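Local coordinates for tRNA-splicing ligase RtcB (Thermus thermophilus, PDB 2EPG), which probably ligates RNA ends bearing a 2',3'-cyclic phosphate or 3'-phosphate to dephosphorylated 5' ends, using GTP and manganese, at residues Y221-Y226 and G388-V393; E228-A233 and K474-L479; E129-L134 and P481-K486. One frame throughout, in Å; residues are numbered along the deposited sequence.

All three contacts are built around the long strand 474-486 near the C-terminus. It supplies one segment each to contact 2 (474-479) and contact 3 (481-486), and it runs between the two strands of contact 1, pairing antiparallel with both 216-225 and 391-395. The centre of contact 1 lies about 10 Å from that of contact 2 and about 17 Å from that of contact 3. The centres of contact 2 and contact 3 are about 25 Å apart. Along the chain, 129-134 comes first, so contact 3 closes a loop enclosing the other two, whose segments alternate. Helices 228-234 and 127-137 pack on successive portions of this strand, which turns a corner at Leu482 between them and ends at Lys486, a predicted GMP ligand.

Contact 1 (Y221-Y226 and G388-V393)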
loop_
_atom_site.group_PDB
_atom_site.type_symbol
_atom_site.label_atom_id
_atom_site.label_comp_id
_atom_site.label_asym_id
_atom_site.label_seq_id
_atom_site.Cartn_x
_atom_site.Cartn_y
_atom_site.Cartn_z
ATOM N N TYR A 221 13.642 -11.985 -9.050
ATOM C CA TYR A 221 14.836 -11.438 -9.662
ATOM C C TYR A 221 14.371 -10.361 -10.636
ATOM O O TYR A 221 13.264 -10.424 -11.168
ATOM C CB TYR A 221 15.683 -12.522 -10.360
ATOM C CG TYR A 221 15.060 -13.194 -11.568
ATOM C CD1 TYR A 221 14.267 -14.339 -11.429
ATOM C CD2 TYR A 221 15.287 -12.700 -12.852
ATOM C CE1 TYR A 221 13.722 -14.975 -12.539
ATOM C CE2 TYR A 221 14.749 -13.323 -13.965
ATOM C CZ TYR A 221 13.969 -14.459 -13.804
ATOM O OH TYR A 221 13.437 -15.068 -14.912
ATOM N N VAL A 222 15.196 -9.343 -10.821
ATOM C CA VAL A 222 14.858 -8.261 -11.733
ATOM C C VAL A 222 15.069 -8.828 -13.141
ATOM O O VAL A 222 16.178 -9.244 -13.463
ATOM C CB VAL A 222 15.800 -7.059 -11.502
ATOM C CG1 VAL A 222 15.501 -5.958 -12.491
ATOM C CG2 VAL A 222 15.651 -6.552 -10.070
ATOM N N ASP A 223 14.028 -8.891 -13.968
ATOM C CA ASP A 223 14.244 -9.427 -15.309
ATOM C C ASP A 223 14.249 -8.354 -16.400
ATOM O O ASP A 223 14.558 -8.642 -17.558
ATOM C CB ASP A 223 13.238 -10.548 -15.642
ATOM C CG ASP A 223 11.936 -10.036 -16.212
ATOM O OD1 ASP A 223 11.202 -10.846 -16.822
ATOM O OD2 ASP A 223 11.631 -8.841 -16.050
ATOM N N GLU A 224 13.933 -7.115 -16.028
ATOM C CA GLU A 224 13.935 -6.037 -16.997
ATOM C C GLU A 224 14.124 -4.683 -16.320
ATOM O O GLU A 224 13.563 -4.427 -15.250
ATOM C CB GLU A 224 12.622 -6.059 -17.790
ATOM C CG GLU A 224 12.723 -5.463 -19.185
ATOM C CD GLU A 224 11.771 -6.127 -20.175
ATOM O OE1 GLU A 224 10.546 -5.879 -20.092
ATOM O OE2 GLU A 224 12.258 -6.910 -21.028
ATOM N N VAL A 225 14.934 -3.829 -16.935
ATOM C CA VAL A 225 15.170 -2.495 -16.406
ATOM C C VAL A 225 14.742 -1.495 -17.479
ATOM O O VAL A 225 15.231 -1.551 -18.609
ATOM C CB VAL A 225 16.654 -2.281 -16.050
ATOM C CG1 VAL A 225 16.904 -0.815 -15.740
ATOM C CG2 VAL A 225 17.025 -3.153 -14.842
ATOM N N TYR A 226 13.830 -0.595 -17.120
ATOM C CA TYR A 226 13.298 0.400 -18.048
ATOM C C TYR A 226 13.904 1.788 -17.933
ATOM O O TYR A 226 14.021 2.505 -18.927
ATOM C CB TYR A 226 11.782 0.519 -17.876
ATOM C CG TYR A 226 11.066 -0.795 -17.954
ATOM C CD1 TYR A 226 10.523 -1.381 -16.808
ATOM C CD2 TYR A 226 10.957 -1.477 -19.161
ATOM C CE1 TYR A 226 9.895 -2.612 -16.863
ATOM C CE2 TYR A 226 10.329 -2.710 -19.230
ATOM C CZ TYR A 226 9.803 -3.273 -18.077
ATOM O OH TYR A 226 9.188 -4.501 -18.128
ATOM N N GLY A 388 3.045 -15.229 -8.008
ATOM C CA GLY A 388 3.591 -15.890 -9.179
ATOM C C GLY A 388 3.452 -15.083 -10.457
ATOM O O GLY A 388 3.656 -15.613 -11.545
ATOM N N ARG A 389 3.108 -13.806 -10.330
ATOM C CA ARG A 389 2.962 -12.933 -11.493
ATOM C C ARG A 389 4.036 -11.853 -11.393
ATOM O O ARG A 389 4.693 -11.733 -10.360
ATOM C CB ARG A 389 1.578 -12.286 -11.490
ATOM C CG ARG A 389 0.438 -13.272 -11.318
ATOM C CD ARG A 389 0.294 -14.158 -12.545
ATOM N NE ARG A 389 0.026 -13.358 -13.736
ATOM C CZ ARG A 389 -1.033 -12.563 -13.883
ATOM N NH1 ARG A 389 -1.190 -11.869 -15.005
ATOM N NH2 ARG A 389 -1.936 -12.467 -12.910
ATOM N N TYR A 390 4.214 -11.067 -12.452
ATOM C CA TYR A 390 5.210 -9.999 -12.441
ATOM C C TYR A 390 4.898 -8.896 -11.440
ATOM O O TYR A 390 3.735 -8.587 -11.167
ATOM C CB TYR A 390 5.306 -9.310 -13.795
ATOM C CG TYR A 390 5.892 -10.129 -14.907
ATOM C CD1 TYR A 390 5.150 -10.396 -16.063
ATOM C CD2 TYR A 390 7.196 -10.607 -14.830
ATOM C CE1 TYR A 390 5.697 -11.118 -17.111
ATOM C CE2 TYR A 390 7.754 -11.332 -15.875
ATOM C CZ TYR A 390 6.997 -11.581 -17.011
ATOM O OH TYR A 390 7.551 -12.289 -18.047
ATOM N N SER A 391 5.954 -8.294 -10.911
ATOM C CA SER A 391 5.824 -7.159 -10.010
ATOM C C SER A 391 6.566 -6.046 -10.727
ATOM O O SER A 391 7.436 -6.320 -11.555
ATOM C CB SER A 391 6.480 -7.444 -8.667
ATOM O OG SER A 391 5.596 -8.184 -7.852
ATOM N N TYR A 392 6.226 -4.799 -10.437
ATOM C CA TYR A 392 6.920 -3.697 -11.090
ATOM C C TYR A 392 7.379 -2.664 -10.062
ATOM O O TYR A 392 6.842 -2.575 -8.956
ATOM C CB TYR A 392 6.012 -3.002 -12.119
ATOM C CG TYR A 392 5.510 -3.894 -13.255
ATOM C CD1 TYR A 392 4.472 -4.811 -13.054
ATOM C CD2 TYR A 392 6.090 -3.838 -14.519
ATOM C CE1 TYR A 392 4.035 -5.645 -14.076
ATOM C CE2 TYR A 392 5.653 -4.671 -15.550
ATOM C CZ TYR A 392 4.632 -5.567 -15.316
ATOM O OH TYR A 392 4.220 -6.390 -16.336
ATOM N N VAL A 393 8.405 -1.911 -10.426
ATOM C CA VAL A 393 8.898 -0.842 -9.585
ATOM C C VAL A 393 8.758 0.392 -10.483
ATOM O O VAL A 393 9.281 0.409 -11.608
ATOM C CB VAL A 393 10.384 -1.023 -9.214
ATOM C CG1 VAL A 393 10.849 0.180 -8.408
ATOM C CG2 VAL A 393 10.582 -2.327 -8.412
#
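Tyr226 OH donates a 2.8 Å hydrogen bond to Glu224 OE1, which accepts through its anti lone pair, and the same hydroxyl oxygen, Tyr226 OH, lies 4.4 Å from Tyr392 CE2 across the contact. Strands 216-225 and 391-395 are not direct neighbours here: each pairs antiparallel with strand 474-486, which runs between them. A CA-CA distance of 9.5 Å for Asp223 and Tyr390, about two strand spacings, agrees with that order, and no hydrogen bond joins the two segments directly. Side chains therefore have to bridge over the middle strand. Asp223 does so with CG placed between its own backbone N and carbonyl carbon (chi1 87°), a torsion that carries the carboxylate toward the tyrosine. Its OD2 forms a salt bridge with Arg478 of the middle strand, whose guanidinium also makes a cation-pi contact with the Tyr390 ring. The acid and the ring thus share one cation, which would probably favour the ionised carboxylate. Lys475, on the same strand, makes a cation-pi contact with Tyr226. Ser391, a predicted GMP ligand, points the opposite way from its neighbours Tyr390 and Tyr392. The Asp223 and Tyr390 side chains cross at about a right angle, their planes 45° apart, with Asp223 OD1 3.6 Å from Tyr390 CE2 and 4.1 Å from Tyr390 OH.

Contact 2 (E228-A233 and K474-L479); sequences EEAALA and KKVARL
The first turn of helix 228-234 comes against strand 474-486 where the backbones of Ala231 and Val476 approach to 6.0 Å between their CA atoms. The strand is irregular at this point: two residues, Val476 and Ala477, are set against the single Val393 of the adjacent strand, the mark of a classic beta bulge, and both hydrogen-bond to its backbone. Val476 is the residue that meets the helix, and it does so with both methyls. CG2 packs on Ala230 alone, with Val476 CG2 3.7 Å from Ala230 CB, whereas CG1 sits between the two alanines. Held anti to the valine's backbone N (chi1 179°), Val476 CG1 lies against the helix backbone itself, 3.7 Å from Ala231 N, and within 3.9 Å of Ala230 CB, while the Ala231 CB methyl is only slightly farther off. Two alanines in succession present so little bulk that a branched side chain can touch the main chain of the helix between them, which is consistent with the close backbone approach. All three residues are buried. Behind them the packing continues onto neighbouring strands, Ala231 touching Val225 and Val476 touching Ala395. At the border of the contact the chemistry changes. Glu229 OE1 and Lys474 NZ stand 4.9 Å apart, too far for a direct salt bridge, and a water fills the interval: it donates to Glu229 OE1 at 2.8 Å and accepts from Lys474 NZ at the same length. The lysine also has a long, weak ion pair with Asp227, whose other oxygen accepts a bond from Ala230 N. Direct attachment of helix to strand is therefore apolar and rests on methyl contacts, whereas the opposite charges, linked through solvent, probably add only a modest attraction.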
loop_
_atom_site.group_PDB
_atom_site.type_symbol
_atom_site.label_atom_id
_atom_site.label_comp_id
_atom_site.label_asym_id
_atom_site.label_seq_id
_atom_site.Cartn_x
_atom_site.Cartn_y
_atom_site.Cartn_z
ATOM N N GLU A 228 17.251 3.450 -16.606
ATOM C CA GLU A 228 18.586 3.241 -16.092
ATOM C C GLU A 228 18.933 4.196 -14.958
ATOM O O GLU A 228 19.549 3.792 -13.971
ATOM C CB GLU A 228 19.596 3.375 -17.235
ATOM C CG GLU A 228 20.786 2.445 -17.106
ATOM C CD GLU A 228 20.360 0.990 -16.950
ATOM O OE1 GLU A 228 19.813 0.424 -17.927
ATOM O OE2 GLU A 228 20.561 0.426 -15.843
ATOM N N GLU A 229 18.533 5.455 -15.087
ATOM C CA GLU A 229 18.839 6.440 -14.055
ATOM C C GLU A 229 18.120 6.148 -12.732
ATOM O O GLU A 229 18.727 6.202 -11.672
ATOM C CB GLU A 229 18.467 7.850 -14.518
ATOM C CG GLU A 229 18.670 8.878 -13.411
ATOM C CD GLU A 229 18.020 10.222 -13.697
ATOM O OE1 GLU A 229 16.810 10.259 -14.028
ATOM O OE2 GLU A 229 18.720 11.248 -13.569
ATOM N N ALA A 230 16.826 5.846 -12.793
ATOM C CA ALA A 230 16.075 5.550 -11.576
ATOM C C ALA A 230 16.541 4.217 -10.990
ATOM O O ALA A 230 16.650 4.072 -9.779
ATOM C CB ALA A 230 14.570 5.505 -11.880
ATOM N N ALA A 231 16.831 3.249 -11.848
ATOM C CA ALA A 231 17.262 1.947 -11.364
ATOM C C ALA A 231 18.560 2.088 -10.588
ATOM O O ALA A 231 18.695 1.525 -9.506
ATOM C CB ALA A 231 17.430 0.957 -12.534
ATOM N N LEU A 232 19.504 2.853 -11.136
ATOM C CA LEU A 232 20.780 3.091 -10.469
ATOM C C LEU A 232 20.534 3.741 -9.115
ATOM O O LEU A 232 21.092 3.320 -8.100
ATOM C CB LEU A 232 21.665 4.030 -11.299
ATOM C CG LEU A 232 22.954 4.442 -10.575
ATOM C CD1 LEU A 232 23.885 3.225 -10.496
ATOM C CD2 LEU A 232 23.640 5.602 -11.306
ATOM N N ALA A 233 19.705 4.782 -9.110
ATOM C CA ALA A 233 19.382 5.480 -7.881
ATOM C C ALA A 233 18.712 4.557 -6.859
ATOM O O ALA A 233 18.981 4.671 -5.673
ATOM C CB ALA A 233 18.478 6.683 -8.182
ATOM N N LYS A 474 6.445 6.483 -13.551
ATOM C CA LYS A 474 7.466 6.095 -14.500
ATOM C C LYS A 474 7.955 4.668 -14.232
ATOM O O LYS A 474 8.303 4.330 -13.097
ATOM C CB LYS A 474 8.647 7.058 -14.411
ATOM C CG LYS A 474 9.836 6.634 -15.265
ATOM C CD LYS A 474 11.057 7.506 -15.008
ATOM C CE LYS A 474 10.875 8.899 -15.557
ATOM N NZ LYS A 474 12.123 9.706 -15.396
ATOM N N LYS A 475 7.971 3.837 -15.274
ATOM C CA LYS A 475 8.441 2.461 -15.144
ATOM C C LYS A 475 9.924 2.412 -14.876
ATOM O O LYS A 475 10.703 3.076 -15.550
ATOM C CB LYS A 475 8.157 1.662 -16.411
ATOM C CG LYS A 475 6.702 1.315 -16.577
ATOM C CD LYS A 475 6.438 0.620 -17.899
ATOM C CE LYS A 475 7.143 -0.709 -17.987
ATOM N NZ LYS A 475 6.849 -1.366 -19.313
ATOM N N VAL A 476 10.314 1.621 -13.883
ATOM C CA VAL A 476 11.718 1.488 -13.547
ATOM C C VAL A 476 12.192 0.066 -13.771
ATOM O O VAL A 476 13.204 -0.152 -14.430
ATOM C CB VAL A 476 11.987 1.889 -12.089
ATOM C CG1 VAL A 476 13.474 1.713 -11.780
ATOM C CG2 VAL A 476 11.524 3.330 -11.863
ATOM N N ALA A 477 11.470 -0.911 -13.227
ATOM C CA ALA A 477 11.876 -2.304 -13.418
ATOM C C ALA A 477 10.740 -3.283 -13.257
ATOM O O ALA A 477 9.665 -2.931 -12.767
ATOM C CB ALA A 477 13.018 -2.666 -12.447
ATOM N N ARG A 478 10.987 -4.517 -13.693
ATOM C CA ARG A 478 10.014 -5.589 -13.581
ATOM C C ARG A 478 10.693 -6.717 -12.842
ATOM O O ARG A 478 11.874 -6.983 -13.059
ATOM C CB ARG A 478 9.533 -6.083 -14.949
ATOM C CG ARG A 478 8.432 -7.123 -14.815
ATOM C CD ARG A 478 7.851 -7.522 -16.166
ATOM N NE ARG A 478 8.792 -8.298 -16.964
ATOM C CZ ARG A 478 8.646 -8.525 -18.262
ATOM N NH1 ARG A 478 9.541 -9.245 -18.921
ATOM N NH2 ARG A 478 7.607 -8.014 -18.905
ATOM N N LEU A 479 9.923 -7.378 -11.982
ATOM C CA LEU A 479 10.394 -8.457 -11.132
ATOM C C LEU A 479 9.640 -9.763 -11.412
ATOM O O LEU A 479 8.410 -9.774 -11.474
ATOM C CB LEU A 479 10.174 -8.067 -9.659
ATOM C CG LEU A 479 11.000 -7.001 -8.921
ATOM C CD1 LEU A 479 11.817 -6.162 -9.862
ATOM C CD2 LEU A 479 10.064 -6.160 -8.055
HETATM O O HOH W 1 14.462 8.734 -14.113
#

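Contact 3 (E129-L134 and P481-K486); sequences ELADAL and PLIVVK
Ile483 straddles Ala131 with its two branches: CG1 stands anti to the carbonyl carbon (chi1 -60°) and the chain then continues extended (chi2 173°), carrying CD1 outward, while CG2, anti to the backbone N, turns to the alanine methyl. Ile483 CD1 reaches the helix backbone at Ala131, 3.9 Å from Ala131 N, and it alone extends to Leu130, with Ile483 CD1 4.1 Å from Leu130 CD2. The shorter branch places Ile483 CG2 4.0 Å from Ala131 CB. One turn further on, Val485 CG2 rests 4.0 Å from Leu134 CB. The contact is thus a helix laid on a sheet: the short axes of 129-134 and 483-486 run 9.2 Å apart and nearly parallel, at 15°. At Leu482 the chain turns a corner, with a classic beta bulge in which Leu482 and Ile483 lie opposite Val219; beyond it Ile483 and Val485 are directed at the helix. Helix 288-321 also packs on Leu130 (against Phe319) and Leu134 (against Val315 and Ala318), so these two leucines lie between it and the strand. Cutting Ile483 back to an alanine removes both branches and would probably leave a gap beneath Ala131, with Leu130 CD2 losing its methyl partner on the strand. Val484 points to the other face, against Glu218 and Met387, and Lys486, whose side chain touches Met387, is like these two a predicted GMP ligand.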
loop_
_atom_site.group_PDB
_atom_site.type_symbol
_atom_site.label_atom_id
_atom_site.label_comp_id
_atom_site.label_asym_id
_atom_site.label_seq_id
_atom_site.Cartn_x
_atom_site.Cartn_y
_atom_site.Cartn_z
ATOM N N GLU A 129 16.689 -24.896 -0.366
ATOM C CA GLU A 129 17.077 -24.595 1.009
ATOM C C GLU A 129 16.419 -23.298 1.506
ATOM O O GLU A 129 15.913 -23.242 2.627
ATOM C CB GLU A 129 18.598 -24.445 1.127
ATOM C CG GLU A 129 19.416 -25.695 0.831
ATOM C CD GLU A 129 19.287 -26.143 -0.610
ATOM O OE1 GLU A 129 19.279 -25.273 -1.506
ATOM O OE2 GLU A 129 19.202 -27.364 -0.847
ATOM N N LEU A 130 16.435 -22.264 0.669
ATOM C CA LEU A 130 15.865 -20.968 1.030
ATOM C C LEU A 130 14.354 -21.053 1.211
ATOM O O LEU A 130 13.815 -20.564 2.201
ATOM C CB LEU A 130 16.226 -19.924 -0.030
ATOM C CG LEU A 130 15.739 -18.489 0.195
ATOM C CD1 LEU A 130 16.269 -17.954 1.522
ATOM C CD2 LEU A 130 16.205 -17.606 -0.971
ATOM N N ALA A 131 13.671 -21.686 0.267
ATOM C CA ALA A 131 12.229 -21.823 0.368
ATOM C C ALA A 131 11.887 -22.452 1.725
ATOM O O ALA A 131 11.050 -21.929 2.471
ATOM C CB ALA A 131 11.698 -22.688 -0.782
ATOM N N ASP A 132 12.551 -23.560 2.049
ATOM C CA ASP A 132 12.323 -24.252 3.317
ATOM C C ASP A 132 12.651 -23.374 4.518
ATOM O O ASP A 132 11.943 -23.398 5.524
ATOM C CB ASP A 132 13.178 -25.524 3.394
ATOM C CG ASP A 132 12.799 -26.544 2.347
ATOM O OD1 ASP A 132 13.643 -27.412 2.057
ATOM O OD2 ASP A 132 11.663 -26.491 1.825
ATOM N N ALA A 133 13.733 -22.612 4.426
ATOM C CA ALA A 133 14.110 -21.748 5.534
ATOM C C ALA A 133 13.090 -20.617 5.701
ATOM O O ALA A 133 12.765 -20.240 6.824
ATOM C CB ALA A 133 15.513 -21.183 5.310
ATOM N N LEU A 134 12.574 -20.089 4.588
ATOM C CA LEU A 134 11.596 -19.004 4.645
ATOM C C LEU A 134 10.271 -19.477 5.256
ATOM O O LEU A 134 9.657 -18.769 6.064
ATOM C CB LEU A 134 11.351 -18.421 3.240
ATOM C CG LEU A 134 12.468 -17.493 2.740
ATOM C CD1 LEU A 134 12.255 -17.139 1.279
ATOM C CD2 LEU A 134 12.504 -16.239 3.599
ATOM N N PRO A 481 8.907 -13.693 -10.076
ATOM C CA PRO A 481 8.995 -14.551 -8.886
ATOM C C PRO A 481 9.684 -15.894 -9.099
ATOM O O PRO A 481 9.593 -16.481 -10.176
ATOM C CB PRO A 481 7.537 -14.726 -8.482
ATOM C CG PRO A 481 6.838 -14.746 -9.804
ATOM C CD PRO A 481 7.522 -13.642 -10.587
ATOM N N LEU A 482 10.373 -16.360 -8.059
ATOM C CA LEU A 482 11.073 -17.640 -8.071
ATOM C C LEU A 482 10.506 -18.522 -6.970
ATOM O O LEU A 482 10.333 -19.724 -7.155
ATOM C CB LEU A 482 12.566 -17.450 -7.805
ATOM C CG LEU A 482 13.420 -16.826 -8.903
ATOM C CD1 LEU A 482 14.706 -16.300 -8.296
ATOM C CD2 LEU A 482 13.699 -17.855 -9.980
ATOM N N ILE A 483 10.248 -17.905 -5.816
ATOM C CA ILE A 483 9.711 -18.595 -4.648
ATOM C C ILE A 483 8.542 -17.819 -4.069
ATOM O O ILE A 483 8.641 -16.611 -3.852
ATOM C CB ILE A 483 10.743 -18.720 -3.509
ATOM C CG1 ILE A 483 11.971 -19.497 -3.972
ATOM C CG2 ILE A 483 10.095 -19.411 -2.313
ATOM C CD1 ILE A 483 13.091 -19.493 -2.936
ATOM N N VAL A 484 7.448 -18.520 -3.794
ATOM C CA VAL A 484 6.270 -17.887 -3.223
ATOM C C VAL A 484 5.930 -18.556 -1.894
ATOM O O VAL A 484 5.746 -19.775 -1.834
ATOM C CB VAL A 484 5.049 -17.989 -4.178
ATOM C CG1 VAL A 484 3.800 -17.503 -3.466
ATOM C CG2 VAL A 484 5.280 -17.138 -5.439
ATOM N N VAL A 485 5.878 -17.757 -0.832
ATOM C CA VAL A 485 5.540 -18.237 0.507
ATOM C C VAL A 485 4.216 -17.567 0.892
ATOM O O VAL A 485 4.145 -16.334 0.995
ATOM C CB VAL A 485 6.627 -17.848 1.543
ATOM C CG1 VAL A 485 6.207 -18.297 2.939
ATOM C CG2 VAL A 485 7.960 -18.480 1.165
ATOM N N LYS A 486 3.174 -18.379 1.090
ATOM C CA LYS A 486 1.843 -17.880 1.442
ATOM C C LYS A 486 1.556 -18.037 2.933
ATOM O O LYS A 486 2.065 -18.957 3.583
ATOM C CB LYS A 486 0.772 -18.637 0.662
ATOM C CG LYS A 486 1.247 -19.140 -0.677
ATOM C CD LYS A 486 0.274 -20.125 -1.316
ATOM C CE LYS A 486 -1.074 -19.502 -1.655
ATOM N NZ LYS A 486 -1.934 -20.482 -2.406
#